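Local coordinates for glutathione S-transferase (Natrialba magadii ATCC 43099, PDB 6GZF), which is a Xi-class glutathione transferase that probably catalyses glutathione-dependent reactions, as glutathionyl-hydroquinone reductases do, at residues P190-A198 with E209-L218; A93-P101 with D113-Y121. All coordinates share one frame; numbering follows the deposited sequence.

How the contacts relate
Contact 1 is the more buried of the two and belongs to the helical C-terminal part of the transferase, where the end of one helix and the short helix after it pack on helix 204-224. Contact 2 lies in the thioredoxin-like N-terminal part and joins a loop to the start of helix 117-124. The two share no element, do not touch, and have centres about 31 Å apart on opposite sides of the chain's centre. Their chemistry differs accordingly: contact 1 is mostly alanine, leucine and isoleucine packing with one salt bridge at its edge, whereas contact 2 depends on backbone hydrogen bonds, with aromatic packing at one end and polar groups at the other.

Contact 1 of 2, residues P190-A198 with E209-L218; sequences PINNGVYRA and EAVAELFGAL
With CG of L214 swung away from the main-chain N (chi1 169°), its two methyls reach P190, I191 and V195; R197 does the same at its first torsion (chi1 176°) and runs extended along A210 toward E209. The fork of L214 does two jobs. CD1 lies against P190 O and I191 CA, while CD2 meets CG1 of V195 at 3.7 Å; the side chains of L214 and I191 cross at about a right angle. A217, small enough to let the backbones approach, offers its CB to P190 CB at 3.8 Å and to I191 CG1 at the same distance. Beyond it, I191 CD1 reaches L218 CD2. At the other end A198 CB faces A210 CB at 3.9 Å, two alanines that allow the helices close together, and V211 CG2 adds to the same patch. G194 suits its place because a CB there would point toward 209-218 and collide with P190 O. Between these groups a water donates to P190 O, at 2.8 Å, and lies between it and A210 O. At the outer edge, the R197 guanidinium uses its own edge: NH1 gives E209 OE1 a weak, bent bond of 3.3 Å, part of a salt bridge, while R197 CG lies 3.7 Å from A210 CB and NH2 comes close to A210 CA. Cut back to alanine, R197 would probably leave E209 without this charged mate and uncover one flank of A210. The axes of 194-198 and 209-218 approach to 8.5 Å and run nearly antiparallel, at 154°, forming a helical hairpin of the GST C-terminal domain. Helix 250-254 packs on V195 and L214, and through Y254 it hydrogen-bonds Y196, the predicted proton donor/acceptor; V211 also meets R312 of the second subunit.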
ATOM      1  N   PRO A 190     -10.811  16.998   0.581  1.00 27.79           N
ATOM      2  CA  PRO A 190     -10.767  15.668  -0.040  1.00 20.74           C
ATOM      3  C   PRO A 190      -9.372  15.221  -0.476  1.00 28.33           C
ATOM      4  O   PRO A 190      -9.138  14.018  -0.582  1.00 29.97           O
ATOM      5  CB  PRO A 190     -11.677  15.827  -1.260  1.00 20.44           C
ATOM      6  CG  PRO A 190     -11.566  17.260  -1.612  1.00 27.36           C
ATOM      7  CD  PRO A 190     -11.469  17.981  -0.300  1.00 23.76           C
ATOM      8  N   ILE A 191      -8.464  16.161  -0.723  1.00 28.42           N
ATOM      9  CA  ILE A 191      -7.153  15.811  -1.260  1.00 27.49           C
ATOM     10  C   ILE A 191      -6.010  16.052  -0.274  1.00 24.37           C
ATOM     11  O   ILE A 191      -5.267  15.127   0.050  1.00 24.64           O
ATOM     12  CB  ILE A 191      -6.862  16.582  -2.561  1.00 24.75           C
ATOM     13  CG1 ILE A 191      -7.826  16.140  -3.664  1.00 16.73           C
ATOM     14  CG2 ILE A 191      -5.427  16.360  -3.005  1.00 20.37           C
ATOM     15  CD1 ILE A 191      -7.772  17.000  -4.907  1.00 21.06           C
ATOM     16  N   ASN A 192      -5.867  17.289   0.196  1.00 20.38           N
ATOM     17  CA  ASN A 192      -4.780  17.631   1.112  1.00 23.01           C
ATOM     18  C   ASN A 192      -4.881  16.899   2.449  1.00 29.15           C
ATOM     19  O   ASN A 192      -3.908  16.303   2.911  1.00 33.73           O
ATOM     20  CB  ASN A 192      -4.738  19.143   1.350  1.00 21.50           C
ATOM     21  CG  ASN A 192      -4.312  19.915   0.117  1.00 23.94           C
ATOM     22  OD1 ASN A 192      -3.666  19.370  -0.779  1.00 23.92           O
ATOM     23  ND2 ASN A 192      -4.667  21.194   0.068  1.00 22.79           N
ATOM     24  N   ASN A 193      -6.058  16.944   3.065  1.00 25.73           N
ATOM     25  CA  ASN A 193      -6.284  16.253   4.330  1.00 32.11           C
ATOM     26  C   ASN A 193      -6.849  14.851   4.132  1.00 31.29           C
ATOM     27  O   ASN A 193      -6.778  14.013   5.031  1.00 28.13           O
ATOM     28  CB  ASN A 193      -7.227  17.063   5.222  1.00 36.91           C
ATOM     29  CG  ASN A 193      -6.496  18.080   6.073  1.00 49.39           C
ATOM     30  OD1 ASN A 193      -5.354  17.863   6.477  1.00 55.22           O
ATOM     31  ND2 ASN A 193      -7.157  19.197   6.359  1.00 46.34           N
ATOM     32  N   GLY A 194      -7.404  14.606   2.949  1.00 25.70           N
ATOM     33  CA  GLY A 194      -8.064  13.348   2.653  1.00 25.39           C
ATOM     34  C   GLY A 194      -7.179  12.123   2.776  1.00 28.31           C
ATOM     35  O   GLY A 194      -7.612  11.086   3.279  1.00 28.97           O
ATOM     36  N   VAL A 195      -5.937  12.241   2.319  1.00 24.11           N
ATOM     37  CA  VAL A 195      -5.004  11.121   2.346  1.00 20.51           C
ATOM     38  C   VAL A 195      -4.642  10.715   3.775  1.00 20.94           C
ATOM     39  O   VAL A 195      -4.465   9.531   4.062  1.00 24.58           O
ATOM     40  CB  VAL A 195      -3.712  11.444   1.563  1.00 20.82           C
ATOM     41  CG1 VAL A 195      -3.965  11.356   0.068  1.00 19.33           C
ATOM     42  CG2 VAL A 195      -3.185  12.821   1.938  1.00 25.33           C
ATOM     43  N   TYR A 196      -4.541  11.695   4.667  1.00 23.03           N
ATOM     44  CA  TYR A 196      -4.222  11.426   6.065  1.00 23.52           C
ATOM     45  C   TYR A 196      -5.435  10.884   6.809  1.00 30.54           C
ATOM     46  O   TYR A 196      -5.301  10.090   7.740  1.00 30.84           O
ATOM     47  CB  TYR A 196      -3.700  12.690   6.754  1.00 23.60           C
ATOM     48  CG  TYR A 196      -2.365  13.161   6.224  1.00 23.69           C
ATOM     49  CD1 TYR A 196      -2.291  14.006   5.125  1.00 23.04           C
ATOM     50  CD2 TYR A 196      -1.179  12.753   6.820  1.00 24.18           C
ATOM     51  CE1 TYR A 196      -1.073  14.434   4.637  1.00 23.05           C
ATOM     52  CE2 TYR A 196       0.044  13.176   6.338  1.00 25.50           C
ATOM     53  CZ  TYR A 196       0.092  14.016   5.247  1.00 22.54           C
ATOM     54  OH  TYR A 196       1.308  14.438   4.766  1.00 17.10           O
ATOM     55  N   ARG A 197      -6.619  11.318   6.392  1.00 28.07           N
ATOM     56  CA  ARG A 197      -7.861  10.815   6.965  1.00 23.65           C
ATOM     57  C   ARG A 197      -8.028   9.344   6.612  1.00 23.39           C
ATOM     58  O   ARG A 197      -8.498   8.548   7.422  1.00 32.88           O
ATOM     59  CB  ARG A 197      -9.055  11.632   6.467  1.00 34.61           C
ATOM     60  CG  ARG A 197     -10.410  11.122   6.933  1.00 37.94           C
ATOM     61  CD  ARG A 197     -11.474  12.201   6.808  1.00 34.71           C
ATOM     62  NE  ARG A 197     -12.823  11.677   7.008  1.00 45.07           N
ATOM     63  CZ  ARG A 197     -13.709  11.506   6.032  1.00 39.43           C
ATOM     64  NH1 ARG A 197     -14.915  11.024   6.304  1.00 32.57           N
ATOM     65  NH2 ARG A 197     -13.392  11.822   4.784  1.00 37.82           N
ATOM     66  N   ALA A 198      -7.624   8.990   5.396  1.00 23.43           N
ATOM     67  CA  ALA A 198      -7.674   7.608   4.943  1.00 25.94           C
ATOM     68  C   ALA A 198      -6.578   6.776   5.602  1.00 32.74           C
ATOM     69  O   ALA A 198      -6.790   5.614   5.946  1.00 36.36           O
ATOM     70  CB  ALA A 198      -7.549   7.544   3.428  1.00 27.43           C
ATOM     71  N   GLU A 209     -15.181   6.660   2.969  1.00 27.48           N
ATOM     72  CA  GLU A 209     -15.540   8.010   2.549  1.00 30.87           C
ATOM     73  C   GLU A 209     -14.310   8.811   2.139  1.00 30.23           C
ATOM     74  O   GLU A 209     -14.329   9.525   1.135  1.00 25.03           O
ATOM     75  CB  GLU A 209     -16.284   8.740   3.667  1.00 33.95           C
ATOM     76  CG  GLU A 209     -17.665   8.186   3.965  1.00 39.15           C
ATOM     77  CD  GLU A 209     -18.299   8.838   5.179  1.00 53.28           C
ATOM     78  OE1 GLU A 209     -17.976  10.013   5.458  1.00 49.96           O
ATOM     79  OE2 GLU A 209     -19.118   8.179   5.855  1.00 50.88           O
ATOM     80  N   ALA A 210     -13.243   8.687   2.923  1.00 29.60           N
ATOM     81  CA  ALA A 210     -12.008   9.420   2.669  1.00 28.82           C
ATOM     82  C   ALA A 210     -11.394   9.030   1.330  1.00 28.77           C
ATOM     83  O   ALA A 210     -10.829   9.868   0.631  1.00 30.87           O
ATOM     84  CB  ALA A 210     -11.013   9.184   3.795  1.00 24.64           C
ATOM     85  N   VAL A 211     -11.514   7.755   0.974  1.00 26.06           N
ATOM     86  CA  VAL A 211     -10.988   7.259  -0.292  1.00 26.10           C
ATOM     87  C   VAL A 211     -11.907   7.630  -1.453  1.00 26.64           C
ATOM     88  O   VAL A 211     -11.443   8.060  -2.511  1.00 19.64           O
ATOM     89  CB  VAL A 211     -10.794   5.730  -0.256  1.00 27.73           C
ATOM     90  CG1 VAL A 211     -10.438   5.200  -1.637  1.00 31.48           C
ATOM     91  CG2 VAL A 211      -9.718   5.363   0.748  1.00 27.78           C
ATOM     92  N   ALA A 212     -13.211   7.469  -1.245  1.00 31.94           N
ATOM     93  CA  ALA A 212     -14.201   7.784  -2.270  1.00 28.05           C
ATOM     94  C   ALA A 212     -14.149   9.258  -2.659  1.00 26.18           C
ATOM     95  O   ALA A 212     -14.130   9.595  -3.843  1.00 27.94           O
ATOM     96  CB  ALA A 212     -15.595   7.415  -1.791  1.00 19.25           C
ATOM     97  N   GLU A 213     -14.117  10.130  -1.656  1.00 22.42           N
ATOM     98  CA  GLU A 213     -14.058  11.570  -1.890  1.00 28.29           C
ATOM     99  C   GLU A 213     -12.744  11.982  -2.544  1.00 25.63           C
ATOM    100  O   GLU A 213     -12.717  12.871  -3.395  1.00 23.45           O
ATOM    101  CB  GLU A 213     -14.245  12.330  -0.576  1.00 28.50           C
ATOM    102  CG  GLU A 213     -15.689  12.447  -0.120  1.00 31.82           C
ATOM    103  CD  GLU A 213     -16.203  13.873  -0.183  1.00 49.14           C
ATOM    104  OE1 GLU A 213     -15.375  14.800  -0.311  1.00 48.35           O
ATOM    105  OE2 GLU A 213     -17.435  14.068  -0.105  1.00 58.69           O
ATOM    106  N   LEU A 214     -11.658  11.330  -2.140  1.00 26.50           N
ATOM    107  CA  LEU A 214     -10.325  11.649  -2.640  1.00 19.40           C
ATOM    108  C   LEU A 214     -10.198  11.430  -4.143  1.00 21.15           C
ATOM    109  O   LEU A 214      -9.902  12.362  -4.891  1.00 25.59           O
ATOM    110  CB  LEU A 214      -9.273  10.813  -1.905  1.00 21.76           C
ATOM    111  CG  LEU A 214      -7.840  10.798  -2.445  1.00 20.15           C
ATOM    112  CD1 LEU A 214      -7.257  12.201  -2.521  1.00 16.94           C
ATOM    113  CD2 LEU A 214      -6.969   9.900  -1.581  1.00 20.30           C
ATOM    114  N   PHE A 215     -10.418  10.194  -4.582  1.00 21.55           N
ATOM    115  CA  PHE A 215     -10.264   9.851  -5.990  1.00 20.22           C
ATOM    116  C   PHE A 215     -11.383  10.443  -6.838  1.00 21.65           C
ATOM    117  O   PHE A 215     -11.251  10.570  -8.056  1.00 17.54           O
ATOM    118  CB  PHE A 215     -10.205   8.333  -6.160  1.00 17.40           C
ATOM    119  CG  PHE A 215      -8.886   7.738  -5.760  1.00 24.78           C
ATOM    120  CD1 PHE A 215      -7.854   7.633  -6.677  1.00 21.59           C
ATOM    121  CD2 PHE A 215      -8.673   7.302  -4.464  1.00 24.52           C
ATOM    122  CE1 PHE A 215      -6.635   7.093  -6.312  1.00 26.41           C
ATOM    123  CE2 PHE A 215      -7.456   6.761  -4.091  1.00 27.77           C
ATOM    124  CZ  PHE A 215      -6.436   6.657  -5.018  1.00 30.00           C
ATOM    125  N   GLY A 216     -12.484  10.806  -6.189  1.00 23.42           N
ATOM    126  CA  GLY A 216     -13.541  11.539  -6.856  1.00 16.99           C
ATOM    127  C   GLY A 216     -13.059  12.941  -7.166  1.00 22.68           C
ATOM    128  O   GLY A 216     -13.269  13.457  -8.265  1.00 28.46           O
ATOM    129  N   ALA A 217     -12.396  13.553  -6.189  1.00 24.92           N
ATOM    130  CA  ALA A 217     -11.837  14.891  -6.350  1.00 24.11           C
ATOM    131  C   ALA A 217     -10.715  14.902  -7.382  1.00 30.37           C
ATOM    132  O   ALA A 217     -10.604  15.832  -8.182  1.00 32.91           O
ATOM    133  CB  ALA A 217     -11.333  15.417  -5.015  1.00 14.57           C
ATOM    134  N   LEU A 218      -9.886  13.863  -7.358  1.00 28.23           N
ATOM    135  CA  LEU A 218      -8.770  13.746  -8.291  1.00 27.57           C
ATOM    136  C   LEU A 218      -9.258  13.583  -9.727  1.00 30.00           C
ATOM    137  O   LEU A 218      -8.648  14.103 -10.661  1.00 31.82           O
ATOM    138  CB  LEU A 218      -7.872  12.569  -7.903  1.00 24.27           C
ATOM    139  CG  LEU A 218      -7.044  12.752  -6.631  1.00 22.56           C
ATOM    140  CD1 LEU A 218      -6.350  11.454  -6.249  1.00 20.44           C
ATOM    141  CD2 LEU A 218      -6.031  13.874  -6.813  1.00 18.81           C
TER
HETATM  142  O   HOH W   1     -10.647  12.331   1.050  1.00 27.79           O

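Contact 2 of 2, residues A93-P101 with D113-Y121; sequences AEDGWQFTP and DVDYLRELY
F99 packs its ring tip into the apolar side of the contact, where CE1 lies 3.5 Å from V114 CG2 and CZ meets the CD1 methyls of L117 and L120. A flat ring suits this place because its edge lies against the backbone carbons of D115 and Y116. L117 holds CG anti to the main-chain N (chi1 -161°), which carries CD1 to F99 and CD2 to W97; W97 and L117 lie side by side, CB to CB at 3.7 Å, and the indole continues toward the predicted nucleophile C64. Two nearly straight backbone bonds flank the Q98-Y116 bridge: L117 N to W97 O (2.8 Å) and F99 N to D115 O (2.9 Å). In this thioredoxin-like domain the bridge joins the loop after strand 84-87 to the residues leading into helix 117-124; W97 is predicted to bind glutathione. The side toward solvent is looser and polar. D95 CB makes a CH-pi contact over one face of the Y116 ring, 3.7 Å from the centroid, and D115 CB covers the opposite face. D95 OD1 takes a weak bond of 3.3 Å from R118 NH2, part of a salt bridge. R118 NE adds a weak bond to D95 O, and a water links D95 O and W97 O to R118 N.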
ATOM      1  N   ALA A  93      10.397  10.897  17.092  1.00 22.67           N
ATOM      2  CA  ALA A  93       9.797   9.960  18.031  1.00 25.59           C
ATOM      3  C   ALA A  93       9.177  10.682  19.225  1.00 26.52           C
ATOM      4  O   ALA A  93       8.391  11.614  19.059  1.00 27.77           O
ATOM      5  CB  ALA A  93      10.831   8.947  18.503  1.00 26.71           C
ATOM      6  N   GLU A  94       9.555  10.250  20.424  1.00 33.04           N
ATOM      7  CA  GLU A  94       8.926  10.708  21.661  1.00 34.56           C
ATOM      8  C   GLU A  94       9.085  12.205  21.920  1.00 30.89           C
ATOM      9  O   GLU A  94       8.333  12.785  22.703  1.00 32.60           O
ATOM     10  CB  GLU A  94       9.490   9.928  22.853  1.00 30.57           C
ATOM     11  CG  GLU A  94       9.687   8.443  22.594  1.00 41.67           C
ATOM     12  CD  GLU A  94      11.086   8.117  22.104  1.00 38.42           C
ATOM     13  OE1 GLU A  94      12.041   8.787  22.548  1.00 35.05           O
ATOM     14  OE2 GLU A  94      11.229   7.192  21.278  1.00 47.89           O
ATOM     15  N   ASP A  95      10.060  12.829  21.267  1.00 33.31           N
ATOM     16  CA  ASP A  95      10.338  14.243  21.497  1.00 34.11           C
ATOM     17  C   ASP A  95       9.833  15.132  20.362  1.00 20.12           C
ATOM     18  O   ASP A  95      10.046  16.344  20.375  1.00 22.83           O
ATOM     19  CB  ASP A  95      11.839  14.458  21.693  1.00 35.12           C
ATOM     20  CG  ASP A  95      12.375  13.748  22.921  1.00 36.51           C
ATOM     21  OD1 ASP A  95      11.682  13.747  23.960  1.00 37.62           O
ATOM     22  OD2 ASP A  95      13.492  13.193  22.847  1.00 42.96           O
ATOM     23  N   GLY A  96       9.162  14.529  19.386  1.00 25.97           N
ATOM     24  CA  GLY A  96       8.646  15.273  18.249  1.00 20.59           C
ATOM     25  C   GLY A  96       9.740  15.652  17.269  1.00 25.00           C
ATOM     26  O   GLY A  96      10.786  15.006  17.224  1.00 32.81           O
ATOM     27  N   TRP A  97       9.495  16.699  16.482  1.00 25.27           N
ATOM     28  CA  TRP A  97      10.482  17.191  15.524  1.00 27.18           C
ATOM     29  C   TRP A  97      11.797  17.527  16.219  1.00 29.08           C
ATOM     30  O   TRP A  97      11.822  18.309  17.168  1.00 27.33           O
ATOM     31  CB  TRP A  97       9.959  18.429  14.789  1.00 27.78           C
ATOM     32  CG  TRP A  97       8.824  18.176  13.839  1.00 24.20           C
ATOM     33  CD1 TRP A  97       7.564  18.698  13.912  1.00 24.83           C
ATOM     34  CD2 TRP A  97       8.847  17.356  12.662  1.00 24.36           C
ATOM     35  NE1 TRP A  97       6.802  18.251  12.861  1.00 24.63           N
ATOM     36  CE2 TRP A  97       7.566  17.425  12.079  1.00 25.08           C
ATOM     37  CE3 TRP A  97       9.827  16.568  12.049  1.00 24.05           C
ATOM     38  CZ2 TRP A  97       7.238  16.735  10.913  1.00 21.70           C
ATOM     39  CZ3 TRP A  97       9.499  15.884  10.890  1.00 24.80           C
ATOM     40  CH2 TRP A  97       8.216  15.973  10.334  1.00 22.23           C
ATOM     41  N   GLN A  98      12.887  16.931  15.745  1.00 23.53           N
ATOM     42  CA  GLN A  98      14.194  17.154  16.351  1.00 24.08           C
ATOM     43  C   GLN A  98      15.213  17.658  15.336  1.00 23.77           C
ATOM     44  O   GLN A  98      15.010  17.546  14.126  1.00 22.61           O
ATOM     45  CB  GLN A  98      14.706  15.870  17.006  1.00 21.68           C
ATOM     46  CG  GLN A  98      15.060  14.765  16.029  1.00 26.18           C
ATOM     47  CD  GLN A  98      15.551  13.510  16.725  1.00 27.57           C
ATOM     48  OE1 GLN A  98      15.564  13.434  17.954  1.00 23.64           O
ATOM     49  NE2 GLN A  98      15.960  12.519  15.941  1.00 25.67           N
ATOM     50  N   PHE A  99      16.308  18.216  15.840  1.00 29.08           N
ATOM     51  CA  PHE A  99      17.378  18.711  14.984  1.00 20.03           C
ATOM     52  C   PHE A  99      18.572  17.762  14.996  1.00 17.00           C
ATOM     53  O   PHE A  99      19.135  17.470  16.051  1.00 21.54           O
ATOM     54  CB  PHE A  99      17.811  20.114  15.419  1.00 24.96           C
ATOM     55  CG  PHE A  99      16.761  21.165  15.203  1.00 26.09           C
ATOM     56  CD1 PHE A  99      15.797  21.412  16.168  1.00 29.50           C
ATOM     57  CD2 PHE A  99      16.735  21.907  14.034  1.00 23.27           C
ATOM     58  CE1 PHE A  99      14.830  22.377  15.970  1.00 30.02           C
ATOM     59  CE2 PHE A  99      15.772  22.874  13.831  1.00 24.05           C
ATOM     60  CZ  PHE A  99      14.819  23.111  14.800  1.00 26.20           C
ATOM     61  N   THR A 100      18.945  17.283  13.815  1.00 17.61           N
ATOM     62  CA  THR A 100      20.073  16.370  13.667  1.00 20.98           C
ATOM     63  C   THR A 100      20.957  16.830  12.510  1.00 22.34           C
ATOM     64  O   THR A 100      20.849  16.317  11.397  1.00 25.83           O
ATOM     65  CB  THR A 100      19.599  14.925  13.424  1.00 17.90           C
ATOM     66  OG1 THR A 100      18.542  14.608  14.338  1.00 15.83           O
ATOM     67  CG2 THR A 100      20.745  13.945  13.615  1.00 20.41           C
ATOM     68  N   PRO A 101      21.841  17.804  12.778  1.00 18.42           N
ATOM     69  CA  PRO A 101      22.619  18.500  11.746  1.00 20.66           C
ATOM     70  C   PRO A 101      23.562  17.595  10.955  1.00 21.88           C
ATOM     71  O   PRO A 101      23.805  17.859   9.778  1.00 21.53           O
ATOM     72  CB  PRO A 101      23.417  19.534  12.548  1.00 27.13           C
ATOM     73  CG  PRO A 101      23.500  18.965  13.925  1.00 24.94           C
ATOM     74  CD  PRO A 101      22.196  18.255  14.135  1.00 22.70           C
ATOM     75  N   ASP A 113      19.749  27.131  18.607  1.00 32.02           N
ATOM     76  CA  ASP A 113      20.476  25.862  18.660  1.00 34.07           C
ATOM     77  C   ASP A 113      19.793  24.868  19.598  1.00 37.44           C
ATOM     78  O   ASP A 113      20.420  24.306  20.496  1.00 33.89           O
ATOM     79  CB  ASP A 113      21.928  26.093  19.095  1.00 28.26           C
ATOM     80  CG  ASP A 113      22.801  24.868  18.895  1.00 28.43           C
ATOM     81  OD1 ASP A 113      22.462  24.027  18.037  1.00 29.93           O
ATOM     82  OD2 ASP A 113      23.824  24.744  19.601  1.00 27.22           O
ATOM     83  N   VAL A 114      18.498  24.661  19.389  1.00 27.19           N
ATOM     84  CA  VAL A 114      17.727  23.762  20.238  1.00 29.76           C
ATOM     85  C   VAL A 114      17.810  22.320  19.746  1.00 32.55           C
ATOM     86  O   VAL A 114      18.035  22.069  18.562  1.00 32.59           O
ATOM     87  CB  VAL A 114      16.248  24.190  20.313  1.00 30.85           C
ATOM     88  CG1 VAL A 114      16.129  25.577  20.922  1.00 34.16           C
ATOM     89  CG2 VAL A 114      15.613  24.157  18.933  1.00 28.08           C
ATOM     90  N   ASP A 115      17.635  21.378  20.666  1.00 27.48           N
ATOM     91  CA  ASP A 115      17.631  19.964  20.320  1.00 26.23           C
ATOM     92  C   ASP A 115      16.335  19.589  19.613  1.00 32.84           C
ATOM     93  O   ASP A 115      16.342  18.843  18.635  1.00 34.45           O
ATOM     94  CB  ASP A 115      17.817  19.102  21.570  1.00 26.88           C
ATOM     95  CG  ASP A 115      19.148  19.341  22.253  1.00 30.66           C
ATOM     96  OD1 ASP A 115      20.168  19.472  21.542  1.00 22.39           O
ATOM     97  OD2 ASP A 115      19.174  19.398  23.501  1.00 32.14           O
ATOM     98  N   TYR A 116      15.223  20.121  20.110  1.00 30.38           N
ATOM     99  CA  TYR A 116      13.911  19.772  19.582  1.00 29.71           C
ATOM    100  C   TYR A 116      13.083  21.010  19.260  1.00 32.62           C
ATOM    101  O   TYR A 116      13.306  22.084  19.818  1.00 35.30           O
ATOM    102  CB  TYR A 116      13.166  18.883  20.577  1.00 32.88           C
ATOM    103  CG  TYR A 116      14.003  17.737  21.094  1.00 32.02           C
ATOM    104  CD1 TYR A 116      14.235  16.617  20.311  1.00 26.52           C
ATOM    105  CD2 TYR A 116      14.567  17.776  22.363  1.00 31.95           C
ATOM    106  CE1 TYR A 116      15.004  15.567  20.771  1.00 29.05           C
ATOM    107  CE2 TYR A 116      15.337  16.729  22.835  1.00 31.71           C
ATOM    108  CZ  TYR A 116      15.550  15.627  22.034  1.00 33.81           C
ATOM    109  OH  TYR A 116      16.315  14.581  22.497  1.00 34.41           O
ATOM    110  N   LEU A 117      12.121  20.847  18.356  1.00 28.78           N
ATOM    111  CA  LEU A 117      11.278  21.952  17.914  1.00 25.93           C
ATOM    112  C   LEU A 117      10.344  22.431  19.019  1.00 22.11           C
ATOM    113  O   LEU A 117       9.908  23.584  19.017  1.00 23.31           O
ATOM    114  CB  LEU A 117      10.463  21.537  16.687  1.00 26.01           C
ATOM    115  CG  LEU A 117       9.876  22.662  15.832  1.00 21.70           C
ATOM    116  CD1 LEU A 117      10.969  23.359  15.038  1.00 25.92           C
ATOM    117  CD2 LEU A 117       8.792  22.126  14.906  1.00 20.54           C
ATOM    118  N   ARG A 118      10.040  21.547  19.963  1.00 25.98           N
ATOM    119  CA  ARG A 118       9.124  21.876  21.049  1.00 26.43           C
ATOM    120  C   ARG A 118       9.711  22.935  21.979  1.00 26.91           C
ATOM    121  O   ARG A 118       8.976  23.668  22.636  1.00 31.51           O
ATOM    122  CB  ARG A 118       8.753  20.619  21.839  1.00 25.64           C
ATOM    123  CG  ARG A 118       9.930  19.771  22.293  1.00 29.18           C
ATOM    124  CD  ARG A 118       9.443  18.437  22.839  1.00 27.34           C
ATOM    125  NE  ARG A 118      10.519  17.614  23.385  1.00 37.90           N
ATOM    126  CZ  ARG A 118      10.894  17.623  24.661  1.00 40.69           C
ATOM    127  NH1 ARG A 118      10.282  18.417  25.529  1.00 42.60           N
ATOM    128  NH2 ARG A 118      11.882  16.837  25.068  1.00 38.56           N
ATOM    129  N   GLU A 119      11.038  23.014  22.023  1.00 28.96           N
ATOM    130  CA  GLU A 119      11.717  24.033  22.815  1.00 24.01           C
ATOM    131  C   GLU A 119      11.437  25.425  22.258  1.00 22.37           C
ATOM    132  O   GLU A 119      11.305  26.392  23.010  1.00 23.30           O
ATOM    133  CB  GLU A 119      13.225  23.775  22.850  1.00 29.79           C
ATOM    134  CG  GLU A 119      13.622  22.471  23.518  1.00 27.43           C
ATOM    135  CD  GLU A 119      15.113  22.207  23.433  1.00 37.34           C
ATOM    136  OE1 GLU A 119      15.893  23.013  23.983  1.00 41.33           O
ATOM    137  OE2 GLU A 119      15.504  21.193  22.816  1.00 33.36           O
ATOM    138  N   LEU A 120      11.346  25.516  20.936  1.00 22.57           N
ATOM    139  CA  LEU A 120      11.097  26.785  20.262  1.00 23.47           C
ATOM    140  C   LEU A 120       9.694  27.311  20.555  1.00 26.44           C
ATOM    141  O   LEU A 120       9.505  28.509  20.765  1.00 25.90           O
ATOM    142  CB  LEU A 120      11.301  26.633  18.755  1.00 22.25           C
ATOM    143  CG  LEU A 120      12.759  26.610  18.296  1.00 27.04           C
ATOM    144  CD1 LEU A 120      12.869  26.034  16.897  1.00 31.13           C
ATOM    145  CD2 LEU A 120      13.356  28.007  18.354  1.00 26.84           C
ATOM    146  N   TYR A 121       8.717  26.409  20.561  1.00 32.25           N
ATOM    147  CA  TYR A 121       7.344  26.761  20.912  1.00 24.00           C
ATOM    148  C   TYR A 121       7.266  27.305  22.334  1.00 26.31           C
ATOM    149  O   TYR A 121       6.674  28.358  22.576  1.00 20.78           O
ATOM    150  CB  TYR A 121       6.419  25.548  20.774  1.00 23.43           C
ATOM    151  CG  TYR A 121       5.986  25.237  19.358  1.00 29.13           C
ATOM    152  CD1 TYR A 121       6.861  24.648  18.454  1.00 27.42           C
ATOM    153  CD2 TYR A 121       4.694  25.519  18.931  1.00 27.40           C
ATOM    154  CE1 TYR A 121       6.462  24.358  17.160  1.00 29.23           C
ATOM    155  CE2 TYR A 121       4.286  25.232  17.642  1.00 21.85           C
ATOM    156  CZ  TYR A 121       5.174  24.652  16.762  1.00 26.68           C
ATOM    157  OH  TYR A 121       4.770  24.364  15.479  1.00 24.22           O
TER
HETATM  158  O   HOH W   2      10.087  19.020  19.079  1.00 20.15           O